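Local coordinates for ApRick protease (Rickettsia conorii, PDB 5C9F), which is probably an aspartic endopeptidase of the retropepsin type, this chain being the protease domain of a longer, predicted membrane protein, at residues Phe26-Lys31 with Thr79-Val84; Val30-Met35 with Gln51-Asp56; Asp42-Lys47 with Ile103-Met108. All coordinates share one frame; numbering follows the deposited sequence.

Contact 1: Phe26-Lys31 with Thr79-Val84; sequences FVNNVK and TLNSVV
Asn28 has its CG anti to its own carbonyl carbon (chi1 -57°), and a small twist at chi2 then turns OD1 toward the backbone of Ser82. OD1 accepts Ser82 N at 2.9 Å, with the donor nearly along the C=O axis. In return, Asn28 N donates to Ser82 O at 2.8 Å, tilted 30° from that carbonyl plane. Ser82 is thus held through both its N and its O by one asparagine, at the place where the strand turns a corner at Asn81. ND2 of the same amide donates a hydrogen to a water. That water also bonds Thr79 O and Asn81 N, so it ties the amide to the corner.

Asn28 and Asn29 form the two-residue loop of a beta hairpin, a type I' turn from Val27 to Val30. It joins strands 22-27 and 30-36 of the retropepsin-like fold. Strand 71-84 pairs antiparallel with the first of these. Phe26 and Val84 are a hydrogen-bonded pair: Phe26 N to Val84 O is 3.0 Å and Val84 N to Phe26 O is 2.8 Å. Val27 faces Val83 in the next, non-hydrogen-bonded position.

On the buried face, Val27 CG1 lies anti to its backbone N (chi1 -178°). It meets Leu80 CD2 at 3.8 Å, the two side chains crossing at a slant, and Leu53 covers both. A second water accepts from Asn29 N at 2.8 Å and donates to Ser82 OG at 3.0 Å. Ser82 OG has a further partner in Glu88.

Contact 2: Val30-Met35 with Gln51-Asp56; sequences VKIKFM and QKLGFD
Lys52 lays its charged end against aliphatic side chains, with no acidic group of the facing strand to meet it. NZ is 3.7 Å from Val30 CG1 and 4.2 Å from Ile32 CD1. The backbone offers the nearest oxygen of the strand, with Lys31 O 3.1 Å from Lys52 NZ. The lysine chain bends at chi3 (87°), and this kink brings NZ over to Lys31 O and the Val30 side chain. Lys52 runs past Ile32 in the opposite sense, so the two chains lie alongside each other. The contact is at the surface, and Lys52 itself is exposed.

Beneath the lysine the contact is purely apolar. The CB of Leu53 does not point straight at the strand, but the end of its side chain swings in. One methyl, CD2, does the touching. It sits 3.7 Å from Val30 CB and 4.0 Å from Val30 CG2, resting on the branch point of the valine. Ile32 CD1 reaches the same methyl at 4.2 Å. Leu53 also packs on Val27, Leu80 and Leu45, so it links strand 30-36 to strands 22-27, 71-84 and 43-45. Deeper along the strand, Ile32 CG2 lies 3.6 Å above one face of the Phe34 ring, toward its rim. The ring packs in turn against Ile43 and Leu45.

Leu53 is the first residue to leave helical geometry after helix 47-52. Gly54 follows with positive phi, and its N donates to Gln51 O at 2.9 Å. Phe55 N reaches back to Ala50 O. The short helix, set against strand 30-36 by its last turn, thus ends in a Schellman motif with Gly54 at the C' position.

Contact 3: Asp42-Lys47 with Ile103-Met108; sequences DIALTK and ISLLGM
Ala44 and Leu105 pair across two short antiparallel strands, 43-45 and 104-106. Leu105, Leu106 and Gly107 form the hydrophobic-hydrophobic-glycine sequence of aspartic proteases. Strand 104-106 lies between strand 43-45 and the parallel strand 30-36. The Asp-Thr-Gly loop connects these two flanking strands, which gives the psi motif of the retropepsin fold.

The backbone bonds come first. Ala44 N donates to Leu105 O at 3.0 Å. Leu105 N returns a bond to Ala44 O at 2.8 Å. Two CA-H...O contacts accompany the pair: Ile43 CA is 3.3 Å from Leu105 O, and Ser104 CA is 3.2 Å from Ala44 O.

A side chain then takes over from the backbone. Ser104 OG, anti to its own carbonyl carbon (chi1 -68°), accepts Thr46 N at 3.0 Å in a nearly straight bond (164°). The same OG is hydrogen-bonded to Asp49 OD2. Thr46 OG1 caps Asp49 N from the N-cap position. Strand end and helix start are therefore held together through one buried serine. At the other end of strand 43-45, the Asp42 carboxylate is bound elsewhere: OD2 to His95 ND1 and OD1 to Tyr66 OH.

Van der Waals contacts complete the account. Ala44 CB and Leu105 CB lie side by side as an apolar pair. Ile43 sets its CG2 3.6 Å from Leu105 O and also packs on Ile92 and Leu110. Leu45 CD2 comes close to the serine hydroxyl. At the helix start, the Thr46 methyl CG2 rests 3.6 Å from Ile103 C.

In the fold
Contact 3 is buried near the middle of the chain, contact 1 is partly buried, and contact 2 is at the surface. Contacts 1 and 3 join strands through backbone hydrogen bonds; contact 2 sets the end of a helix on a strand mainly through side chains. Contacts 1 and 2 share Val30 and Lys31 of the same hairpin, and Leu53 CD2 also touches Val27 O. Contact 2 meets contact 3 where Met35 pairs with Ser104 and Leu106. Leu80 CD1 against Ile43 CD1 brings contacts 1 and 3 together. Waters bridge the hairpin turn and the Asn81 corner to their neighbours in contact 1, whereas a serine hydroxyl extends the pairing in contact 3.

Contact 1: Phe26-Lys31 with Thr79-Val84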
ATOM      1  N   PHE A  26     -14.290   2.939  17.111  1.00 28.30           N
ATOM      2  CA  PHE A  26     -15.637   2.480  17.082  1.00 26.35           C
ATOM      3  C   PHE A  26     -15.696   1.026  17.490  1.00 31.91           C
ATOM      4  O   PHE A  26     -15.143   0.145  16.827  1.00 31.69           O
ATOM      5  CB  PHE A  26     -16.263   2.699  15.721  1.00 32.80           C
ATOM      6  CG  PHE A  26     -16.514   4.145  15.449  1.00 38.18           C
ATOM      7  CD1 PHE A  26     -15.477   4.951  15.006  1.00 54.87           C
ATOM      8  CD2 PHE A  26     -17.763   4.719  15.689  1.00 43.37           C
ATOM      9  CE1 PHE A  26     -15.676   6.297  14.762  1.00 63.29           C
ATOM     10  CE2 PHE A  26     -17.968   6.091  15.462  1.00 54.75           C
ATOM     11  CZ  PHE A  26     -16.921   6.873  14.996  1.00 48.83           C
ATOM     12  N   VAL A  27     -16.307   0.801  18.646  1.00 31.08           N
ATOM     13  CA  VAL A  27     -16.384  -0.560  19.276  1.00 26.61           C
ATOM     14  C   VAL A  27     -17.844  -0.975  19.152  1.00 31.32           C
ATOM     15  O   VAL A  27     -18.720  -0.312  19.712  1.00 29.23           O
ATOM     16  CB  VAL A  27     -15.927  -0.504  20.717  1.00 26.20           C
ATOM     17  CG1 VAL A  27     -15.950  -1.883  21.336  1.00 33.74           C
ATOM     18  CG2 VAL A  27     -14.509   0.091  20.818  1.00 30.42           C
ATOM     19  N   ASN A  28     -18.091  -2.038  18.367  1.00 29.53           N
ATOM     20  CA  ASN A  28     -19.436  -2.493  18.071  1.00 44.88           C
ATOM     21  C   ASN A  28     -20.314  -1.321  17.643  1.00 35.27           C
ATOM     22  O   ASN A  28     -21.391  -1.107  18.177  1.00 33.08           O
ATOM     23  CB  ASN A  28     -20.045  -3.207  19.280  1.00 40.87           C
ATOM     24  CG  ASN A  28     -19.217  -4.366  19.733  1.00 41.20           C
ATOM     25  OD1 ASN A  28     -18.404  -4.926  18.960  1.00 37.26           O
ATOM     26  ND2 ASN A  28     -19.367  -4.723  21.019  1.00 35.30           N
ATOM     27  N   ASN A  29     -19.775  -0.511  16.743  1.00 33.28           N
ATOM     28  CA  ASN A  29     -20.511   0.621  16.170  1.00 38.98           C
ATOM     29  C   ASN A  29     -20.581   1.852  17.092  1.00 36.36           C
ATOM     30  O   ASN A  29     -21.199   2.796  16.737  1.00 31.42           O
ATOM     31  CB  ASN A  29     -21.978   0.181  15.666  1.00 39.87           C
ATOM     32  CG  ASN A  29     -22.562   1.164  14.674  1.00 47.70           C
ATOM     33  OD1 ASN A  29     -23.720   1.723  14.743  1.00 49.16           O
ATOM     34  ND2 ASN A  29     -21.770   1.360  13.699  1.00 35.44           N
ATOM     35  N   VAL A  30     -19.945   1.854  18.262  1.00 32.27           N
ATOM     36  CA  VAL A  30     -20.041   2.947  19.228  1.00 27.95           C
ATOM     37  C   VAL A  30     -18.681   3.620  19.409  1.00 34.68           C
ATOM     38  O   VAL A  30     -17.685   2.970  19.683  1.00 32.54           O
ATOM     39  CB  VAL A  30     -20.510   2.411  20.598  1.00 30.44           C
ATOM     40  CG1 VAL A  30     -20.588   3.493  21.656  1.00 33.60           C
ATOM     41  CG2 VAL A  30     -21.851   1.696  20.447  1.00 33.74           C
ATOM     42  N   LYS A  31     -18.671   4.930  19.321  1.00 29.77           N
ATOM     43  CA  LYS A  31     -17.450   5.684  19.515  1.00 33.14           C
ATOM     44  C   LYS A  31     -17.012   5.611  20.951  1.00 36.79           C
ATOM     45  O   LYS A  31     -17.794   5.961  21.870  1.00 32.14           O
ATOM     46  CB  LYS A  31     -17.641   7.149  19.161  1.00 31.04           C
ATOM     47  CG  LYS A  31     -16.361   7.934  19.184  1.00 38.33           C
ATOM     48  CD  LYS A  31     -16.723   9.434  19.184  1.00 45.11           C
ATOM     49  CE  LYS A  31     -15.532  10.326  18.922  1.00 84.21           C
ATOM     50  NZ  LYS A  31     -16.025  11.731  18.926  1.00 55.84           N
ATOM     51  N   THR A  79     -15.074 -10.019  25.483  1.00 37.02           N
ATOM     52  CA  THR A  79     -14.594  -9.998  24.098  1.00 38.40           C
ATOM     53  C   THR A  79     -15.387  -8.981  23.280  1.00 35.95           C
ATOM     54  O   THR A  79     -16.584  -8.918  23.382  1.00 35.40           O
ATOM     55  CB  THR A  79     -14.736 -11.384  23.462  1.00 50.17           C
ATOM     56  OG1 THR A  79     -13.962 -12.308  24.234  1.00 50.22           O
ATOM     57  CG2 THR A  79     -14.242 -11.370  22.037  1.00 48.21           C
ATOM     58  N   LEU A  80     -14.671  -8.126  22.561  1.00 32.98           N
ATOM     59  CA  LEU A  80     -15.284  -7.078  21.792  1.00 29.28           C
ATOM     60  C   LEU A  80     -15.394  -7.573  20.340  1.00 34.30           C
ATOM     61  O   LEU A  80     -14.410  -7.839  19.676  1.00 32.53           O
ATOM     62  CB  LEU A  80     -14.489  -5.828  21.909  1.00 27.57           C
ATOM     63  CG  LEU A  80     -14.374  -5.263  23.349  1.00 34.72           C
ATOM     64  CD1 LEU A  80     -13.323  -4.181  23.362  1.00 40.52           C
ATOM     65  CD2 LEU A  80     -15.660  -4.712  23.881  1.00 32.30           C
ATOM     66  N   ASN A  81     -16.613  -7.716  19.871  1.00 38.64           N
ATOM     67  CA  ASN A  81     -16.852  -8.269  18.546  1.00 36.98           C
ATOM     68  C   ASN A  81     -16.127  -7.480  17.478  1.00 39.57           C
ATOM     69  O   ASN A  81     -15.495  -8.065  16.612  1.00 36.93           O
ATOM     70  CB  ASN A  81     -18.351  -8.292  18.228  1.00 44.64           C
ATOM     71  CG  ASN A  81     -19.119  -9.208  19.154  1.00 49.88           C
ATOM     72  OD1 ASN A  81     -18.606 -10.205  19.615  1.00 57.61           O
ATOM     73  ND2 ASN A  81     -20.358  -8.851  19.441  1.00 68.18           N
ATOM     74  N   SER A  82     -16.212  -6.164  17.546  1.00 34.55           N
ATOM     75  CA  SER A  82     -15.623  -5.318  16.524  1.00 42.13           C
ATOM     76  C   SER A  82     -15.021  -4.036  17.104  1.00 32.19           C
ATOM     77  O   SER A  82     -15.637  -3.371  17.935  1.00 35.93           O
ATOM     78  CB  SER A  82     -16.691  -4.960  15.482  1.00 49.52           C
ATOM     79  OG  SER A  82     -16.306  -3.834  14.705  1.00 48.33           O
ATOM     80  N   VAL A  83     -13.772  -3.795  16.759  1.00 30.67           N
ATOM     81  CA  VAL A  83     -13.031  -2.589  17.145  1.00 33.64           C
ATOM     82  C   VAL A  83     -12.440  -2.010  15.864  1.00 33.61           C
ATOM     83  O   VAL A  83     -11.586  -2.645  15.237  1.00 35.44           O
ATOM     84  CB  VAL A  83     -11.867  -2.864  18.123  1.00 27.37           C
ATOM     85  CG1 VAL A  83     -11.112  -1.565  18.456  1.00 30.39           C
ATOM     86  CG2 VAL A  83     -12.329  -3.482  19.451  1.00 34.99           C
ATOM     87  N   VAL A  84     -12.917  -0.830  15.471  1.00 29.12           N
ATOM     88  CA  VAL A  84     -12.464  -0.187  14.263  1.00 30.79           C
ATOM     89  C   VAL A  84     -11.604   1.013  14.671  1.00 28.48           C
ATOM     90  O   VAL A  84     -12.104   1.968  15.311  1.00 30.97           O
ATOM     91  CB  VAL A  84     -13.644   0.263  13.383  1.00 30.12           C
ATOM     92  CG1 VAL A  84     -13.137   0.947  12.105  1.00 37.95           C
ATOM     93  CG2 VAL A  84     -14.539  -0.927  13.060  1.00 35.01           C
TER
HETATM   94  O   HOH W   1     -17.323  -1.117  15.499  1.00 30.57           O
HETATM   95  O   HOH W   2     -18.585  -7.455  22.009  1.00 31.07           O

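Contact 2: Val30-Met35 with Gln51-Asp56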
ATOM      1  N   VAL A  30     -19.945   1.854  18.262  1.00 32.27           N
ATOM      2  CA  VAL A  30     -20.041   2.947  19.228  1.00 27.95           C
ATOM      3  C   VAL A  30     -18.681   3.620  19.409  1.00 34.68           C
ATOM      4  O   VAL A  30     -17.685   2.970  19.683  1.00 32.54           O
ATOM      5  CB  VAL A  30     -20.510   2.411  20.598  1.00 30.44           C
ATOM      6  CG1 VAL A  30     -20.588   3.493  21.656  1.00 33.60           C
ATOM      7  CG2 VAL A  30     -21.851   1.696  20.447  1.00 33.74           C
ATOM      8  N   LYS A  31     -18.671   4.930  19.321  1.00 29.77           N
ATOM      9  CA  LYS A  31     -17.450   5.684  19.515  1.00 33.14           C
ATOM     10  C   LYS A  31     -17.012   5.611  20.951  1.00 36.79           C
ATOM     11  O   LYS A  31     -17.794   5.961  21.870  1.00 32.14           O
ATOM     12  CB  LYS A  31     -17.641   7.149  19.161  1.00 31.04           C
ATOM     13  CG  LYS A  31     -16.361   7.934  19.184  1.00 38.33           C
ATOM     14  CD  LYS A  31     -16.723   9.434  19.184  1.00 45.11           C
ATOM     15  CE  LYS A  31     -15.532  10.326  18.922  1.00 84.21           C
ATOM     16  NZ  LYS A  31     -16.025  11.731  18.926  1.00 55.84           N
ATOM     17  N   ILE A  32     -15.773   5.147  21.169  1.00 28.29           N
ATOM     18  CA  ILE A  32     -15.204   5.084  22.511  1.00 34.10           C
ATOM     19  C   ILE A  32     -13.871   5.790  22.446  1.00 39.77           C
ATOM     20  O   ILE A  32     -13.101   5.577  21.528  1.00 29.05           O
ATOM     21  CB  ILE A  32     -14.961   3.621  22.970  1.00 29.50           C
ATOM     22  CG1 ILE A  32     -16.239   2.780  23.008  1.00 32.68           C
ATOM     23  CG2 ILE A  32     -14.305   3.591  24.349  1.00 30.88           C
ATOM     24  CD1 ILE A  32     -17.230   3.161  24.070  1.00 33.30           C
ATOM     25  N   LYS A  33     -13.571   6.578  23.472  1.00 36.00           N
ATOM     26  CA  LYS A  33     -12.296   7.234  23.615  1.00 34.62           C
ATOM     27  C   LYS A  33     -11.369   6.416  24.484  1.00 36.51           C
ATOM     28  O   LYS A  33     -11.694   6.071  25.600  1.00 35.21           O
ATOM     29  CB  LYS A  33     -12.487   8.615  24.223  1.00 40.71           C
ATOM     30  CG  LYS A  33     -11.215   9.448  24.118  1.00 54.79           C
ATOM     31  CD  LYS A  33     -11.387  10.769  24.839  1.00 62.85           C
ATOM     32  CE  LYS A  33     -10.401  11.801  24.339  1.00 58.83           C
ATOM     33  NZ  LYS A  33     -10.474  13.040  25.160  1.00 86.98           N
ATOM     34  N   PHE A  34     -10.211   6.072  23.943  1.00 32.17           N
ATOM     35  CA  PHE A  34      -9.192   5.328  24.677  1.00 29.36           C
ATOM     36  C   PHE A  34      -7.972   6.154  24.902  1.00 29.55           C
ATOM     37  O   PHE A  34      -7.604   6.996  24.055  1.00 32.75           O
ATOM     38  CB  PHE A  34      -8.729   4.123  23.859  1.00 26.31           C
ATOM     39  CG  PHE A  34      -9.746   3.069  23.738  1.00 27.54           C
ATOM     40  CD1 PHE A  34      -9.950   2.187  24.775  1.00 24.07           C
ATOM     41  CD2 PHE A  34     -10.553   2.976  22.610  1.00 41.57           C
ATOM     42  CE1 PHE A  34     -10.962   1.219  24.691  1.00 30.86           C
ATOM     43  CE2 PHE A  34     -11.529   1.988  22.495  1.00 48.33           C
ATOM     44  CZ  PHE A  34     -11.741   1.110  23.535  1.00 40.02           C
ATOM     45  N   MET A  35      -7.334   5.939  26.042  1.00 27.38           N
ATOM     46  CA  MET A  35      -5.977   6.368  26.256  1.00 34.07           C
ATOM     47  C   MET A  35      -5.045   5.219  25.873  1.00 30.82           C
ATOM     48  O   MET A  35      -5.273   4.078  26.274  1.00 31.46           O
ATOM     49  CB  MET A  35      -5.769   6.742  27.711  1.00 33.34           C
ATOM     50  CG  MET A  35      -4.389   7.354  27.995  1.00 49.18           C
ATOM     51  SD  MET A  35      -4.247   7.975  29.690  1.00 55.32           S
ATOM     52  CE  MET A  35      -3.894   6.470  30.517  1.00 57.61           C
ATOM     53  N   GLN A  51     -21.041  -0.220  29.995  1.00 30.72           N
ATOM     54  CA  GLN A  51     -22.501  -0.031  29.963  1.00 34.89           C
ATOM     55  C   GLN A  51     -22.976   0.622  28.644  1.00 32.75           C
ATOM     56  O   GLN A  51     -23.964   0.177  28.079  1.00 36.85           O
ATOM     57  CB  GLN A  51     -22.940   0.813  31.149  1.00 41.27           C
ATOM     58  CG  GLN A  51     -22.789   0.068  32.431  1.00 49.49           C
ATOM     59  CD  GLN A  51     -23.061   0.919  33.635  1.00 50.20           C
ATOM     60  OE1 GLN A  51     -22.489   1.972  33.794  1.00 45.12           O
ATOM     61  NE2 GLN A  51     -24.023   0.508  34.426  1.00 55.94           N
ATOM     62  N   LYS A  52     -22.256   1.598  28.120  1.00 34.57           N
ATOM     63  CA  LYS A  52     -22.537   2.099  26.744  1.00 46.48           C
ATOM     64  C   LYS A  52     -22.554   1.003  25.682  1.00 38.15           C
ATOM     65  O   LYS A  52     -23.307   1.094  24.727  1.00 37.00           O
ATOM     66  CB  LYS A  52     -21.486   3.056  26.233  1.00 43.12           C
ATOM     67  CG  LYS A  52     -21.432   4.396  26.926  1.00 76.96           C
ATOM     68  CD  LYS A  52     -20.356   5.246  26.172  1.00 65.66           C
ATOM     69  CE  LYS A  52     -21.000   5.966  24.998  1.00 70.26           C
ATOM     70  NZ  LYS A  52     -19.986   6.313  23.975  1.00108.20           N
ATOM     71  N   LEU A  53     -21.713  -0.021  25.872  1.00 34.86           N
ATOM     72  CA  LEU A  53     -21.621  -1.098  24.915  1.00 35.17           C
ATOM     73  C   LEU A  53     -22.638  -2.209  25.219  1.00 33.28           C
ATOM     74  O   LEU A  53     -22.663  -3.244  24.538  1.00 38.15           O
ATOM     75  CB  LEU A  53     -20.207  -1.680  24.902  1.00 38.41           C
ATOM     76  CG  LEU A  53     -19.167  -0.699  24.348  1.00 35.97           C
ATOM     77  CD1 LEU A  53     -17.785  -1.285  24.472  1.00 35.08           C
ATOM     78  CD2 LEU A  53     -19.425  -0.272  22.899  1.00 33.46           C
ATOM     79  N   GLY A  54     -23.499  -1.985  26.196  1.00 33.53           N
ATOM     80  CA  GLY A  54     -24.620  -2.912  26.482  1.00 38.81           C
ATOM     81  C   GLY A  54     -24.234  -4.050  27.403  1.00 50.98           C
ATOM     82  O   GLY A  54     -24.998  -4.976  27.541  1.00 41.20           O
ATOM     83  N   PHE A  55     -23.061  -3.995  28.034  1.00 37.59           N
ATOM     84  CA  PHE A  55     -22.712  -5.003  29.015  1.00 46.78           C
ATOM     85  C   PHE A  55     -23.527  -4.787  30.304  1.00 40.69           C
ATOM     86  O   PHE A  55     -23.766  -3.671  30.717  1.00 46.76           O
ATOM     87  CB  PHE A  55     -21.239  -4.984  29.303  1.00 32.82           C
ATOM     88  CG  PHE A  55     -20.413  -5.558  28.210  1.00 32.22           C
ATOM     89  CD1 PHE A  55     -20.351  -6.929  28.029  1.00 43.84           C
ATOM     90  CD2 PHE A  55     -19.780  -4.753  27.310  1.00 41.99           C
ATOM     91  CE1 PHE A  55     -19.607  -7.482  27.011  1.00 38.55           C
ATOM     92  CE2 PHE A  55     -19.027  -5.292  26.283  1.00 37.12           C
ATOM     93  CZ  PHE A  55     -18.959  -6.661  26.105  1.00 39.99           C
ATOM     94  N   ASP A  56     -24.064  -5.868  30.846  1.00 41.48           N
ATOM     95  CA  ASP A  56     -24.812  -5.820  32.108  1.00 42.87           C
ATOM     96  C   ASP A  56     -23.833  -6.151  33.172  1.00 39.87           C
ATOM     97  O   ASP A  56     -23.411  -7.322  33.303  1.00 40.35           O
ATOM     98  CB  ASP A  56     -25.965  -6.835  32.095  1.00 46.08           C
ATOM     99  CG  ASP A  56     -26.776  -6.833  33.398  1.00 48.89           C
ATOM    100  OD1 ASP A  56     -26.295  -6.319  34.433  1.00 51.51           O
ATOM    101  OD2 ASP A  56     -27.902  -7.364  33.365  1.00 52.72           O
TER

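Contact 3: Asp42-Lys47 with Ile103-Met108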
ATOM      1  N   ASP A  42      -4.434  -6.243  27.412  1.00 32.72           N
ATOM      2  CA  ASP A  42      -5.763  -6.223  26.753  1.00 32.09           C
ATOM      3  C   ASP A  42      -6.410  -4.899  27.027  1.00 31.35           C
ATOM      4  O   ASP A  42      -5.868  -4.051  27.808  1.00 34.40           O
ATOM      5  CB  ASP A  42      -6.630  -7.454  27.150  1.00 38.23           C
ATOM      6  CG  ASP A  42      -6.990  -7.471  28.628  1.00 38.78           C
ATOM      7  OD1 ASP A  42      -6.147  -7.160  29.472  1.00 38.37           O
ATOM      8  OD2 ASP A  42      -8.144  -7.740  28.990  1.00 40.05           O
ATOM      9  N   ILE A  43      -7.499  -4.636  26.320  1.00 23.95           N
ATOM     10  CA  ILE A  43      -8.250  -3.407  26.547  1.00 28.50           C
ATOM     11  C   ILE A  43      -8.849  -3.386  27.928  1.00 37.96           C
ATOM     12  O   ILE A  43      -9.395  -4.419  28.418  1.00 30.73           O
ATOM     13  CB  ILE A  43      -9.340  -3.254  25.528  1.00 26.46           C
ATOM     14  CG1 ILE A  43      -8.713  -2.803  24.214  1.00 33.22           C
ATOM     15  CG2 ILE A  43     -10.402  -2.244  25.973  1.00 28.36           C
ATOM     16  CD1 ILE A  43      -9.664  -2.838  23.072  1.00 34.90           C
ATOM     17  N   ALA A  44      -8.745  -2.238  28.566  1.00 28.17           N
ATOM     18  CA  ALA A  44      -9.410  -2.031  29.855  1.00 30.52           C
ATOM     19  C   ALA A  44     -10.547  -1.028  29.693  1.00 30.63           C
ATOM     20  O   ALA A  44     -10.325   0.118  29.356  1.00 29.63           O
ATOM     21  CB  ALA A  44      -8.399  -1.531  30.877  1.00 32.01           C
ATOM     22  N   LEU A  45     -11.775  -1.469  29.883  1.00 30.26           N
ATOM     23  CA  LEU A  45     -12.913  -0.591  29.722  1.00 30.12           C
ATOM     24  C   LEU A  45     -13.388  -0.058  31.071  1.00 38.83           C
ATOM     25  O   LEU A  45     -13.517  -0.811  32.028  1.00 35.84           O
ATOM     26  CB  LEU A  45     -14.083  -1.340  29.071  1.00 31.28           C
ATOM     27  CG  LEU A  45     -14.212  -1.687  27.630  1.00 36.44           C
ATOM     28  CD1 LEU A  45     -15.613  -2.237  27.401  1.00 32.34           C
ATOM     29  CD2 LEU A  45     -13.991  -0.439  26.780  1.00 39.77           C
ATOM     30  N   THR A  46     -13.750   1.207  31.108  1.00 33.62           N
ATOM     31  CA  THR A  46     -14.403   1.731  32.282  1.00 46.20           C
ATOM     32  C   THR A  46     -15.742   1.061  32.413  1.00 35.09           C
ATOM     33  O   THR A  46     -16.344   0.600  31.443  1.00 27.60           O
ATOM     34  CB  THR A  46     -14.630   3.271  32.220  1.00 46.95           C
ATOM     35  OG1 THR A  46     -15.509   3.582  31.122  1.00 39.04           O
ATOM     36  CG2 THR A  46     -13.314   3.997  32.025  1.00 53.30           C
ATOM     37  N   LYS A  47     -16.254   1.039  33.631  1.00 33.77           N
ATOM     38  CA  LYS A  47     -17.640   0.583  33.830  1.00 37.91           C
ATOM     39  C   LYS A  47     -18.644   1.349  32.967  1.00 31.18           C
ATOM     40  O   LYS A  47     -19.585   0.745  32.315  1.00 36.35           O
ATOM     41  CB  LYS A  47     -18.039   0.706  35.340  1.00 35.11           C
ATOM     42  CG  LYS A  47     -17.294  -0.240  36.255  1.00 53.52           C
ATOM     43  CD  LYS A  47     -18.027  -0.392  37.613  1.00 51.40           C
ATOM     44  CE  LYS A  47     -18.368   0.955  38.311  1.00 53.32           C
ATOM     45  NZ  LYS A  47     -18.068   1.033  39.790  1.00 66.36           N
ATOM     46  N   ILE A 103     -10.446   6.501  32.339  1.00 41.33           N
ATOM     47  CA  ILE A 103     -10.657   6.408  30.904  1.00 35.17           C
ATOM     48  C   ILE A 103     -10.227   5.041  30.425  1.00 35.20           C
ATOM     49  O   ILE A 103      -9.264   4.432  30.956  1.00 35.76           O
ATOM     50  CB  ILE A 103      -9.873   7.523  30.174  1.00 54.09           C
ATOM     51  CG1 ILE A 103     -10.268   7.560  28.727  1.00 46.41           C
ATOM     52  CG2 ILE A 103      -8.392   7.293  30.318  1.00 59.46           C
ATOM     53  CD1 ILE A 103      -9.912   8.831  28.017  1.00 56.56           C
ATOM     54  N   SER A 104     -10.941   4.523  29.426  1.00 30.52           N
ATOM     55  CA  SER A 104     -10.623   3.230  28.924  1.00 31.43           C
ATOM     56  C   SER A 104      -9.251   3.215  28.311  1.00 34.82           C
ATOM     57  O   SER A 104      -8.800   4.243  27.783  1.00 36.48           O
ATOM     58  CB  SER A 104     -11.667   2.802  27.912  1.00 29.62           C
ATOM     59  OG  SER A 104     -12.868   2.584  28.576  1.00 33.37           O
ATOM     60  N   LEU A 105      -8.605   2.051  28.342  1.00 26.42           N
ATOM     61  CA  LEU A 105      -7.241   1.895  27.924  1.00 29.90           C
ATOM     62  C   LEU A 105      -7.146   0.964  26.766  1.00 30.33           C
ATOM     63  O   LEU A 105      -7.664  -0.123  26.788  1.00 28.95           O
ATOM     64  CB  LEU A 105      -6.352   1.340  29.071  1.00 36.47           C
ATOM     65  CG  LEU A 105      -6.343   2.148  30.390  1.00 44.02           C
ATOM     66  CD1 LEU A 105      -5.515   1.451  31.457  1.00 43.60           C
ATOM     67  CD2 LEU A 105      -5.836   3.561  30.164  1.00 40.41           C
ATOM     68  N   LEU A 106      -6.337   1.357  25.808  1.00 28.56           N
ATOM     69  CA  LEU A 106      -5.970   0.507  24.716  1.00 22.86           C
ATOM     70  C   LEU A 106      -4.535   0.105  24.956  1.00 32.69           C
ATOM     71  O   LEU A 106      -3.638   0.950  25.109  1.00 32.89           O
ATOM     72  CB  LEU A 106      -6.040   1.383  23.448  1.00 30.30           C
ATOM     73  CG  LEU A 106      -6.193   0.708  22.108  1.00 48.93           C
ATOM     74  CD1 LEU A 106      -6.522   1.798  21.089  1.00 59.70           C
ATOM     75  CD2 LEU A 106      -4.907   0.041  21.753  1.00 62.51           C
ATOM     76  N   GLY A 107      -4.282  -1.184  24.889  1.00 30.74           N
ATOM     77  CA  GLY A 107      -2.965  -1.717  25.286  1.00 30.03           C
ATOM     78  C   GLY A 107      -2.249  -2.378  24.136  1.00 33.49           C
ATOM     79  O   GLY A 107      -2.681  -2.269  22.968  1.00 29.35           O
ATOM     80  N   MET A 108      -1.157  -3.052  24.476  1.00 31.57           N
ATOM     81  CA  MET A 108      -0.260  -3.619  23.485  1.00 27.94           C
ATOM     82  C   MET A 108      -0.865  -4.746  22.742  1.00 33.33           C
ATOM     83  O   MET A 108      -0.466  -4.984  21.588  1.00 29.37           O
ATOM     84  CB  MET A 108       1.047  -4.111  24.165  1.00 32.98           C
ATOM     85  CG  MET A 108       1.915  -2.994  24.652  1.00 62.71           C
ATOM     86  SD  MET A 108       2.421  -1.965  23.238  1.00 48.35           S
ATOM     87  CE  MET A 108       3.197  -3.116  22.169  1.00 44.72           C
TER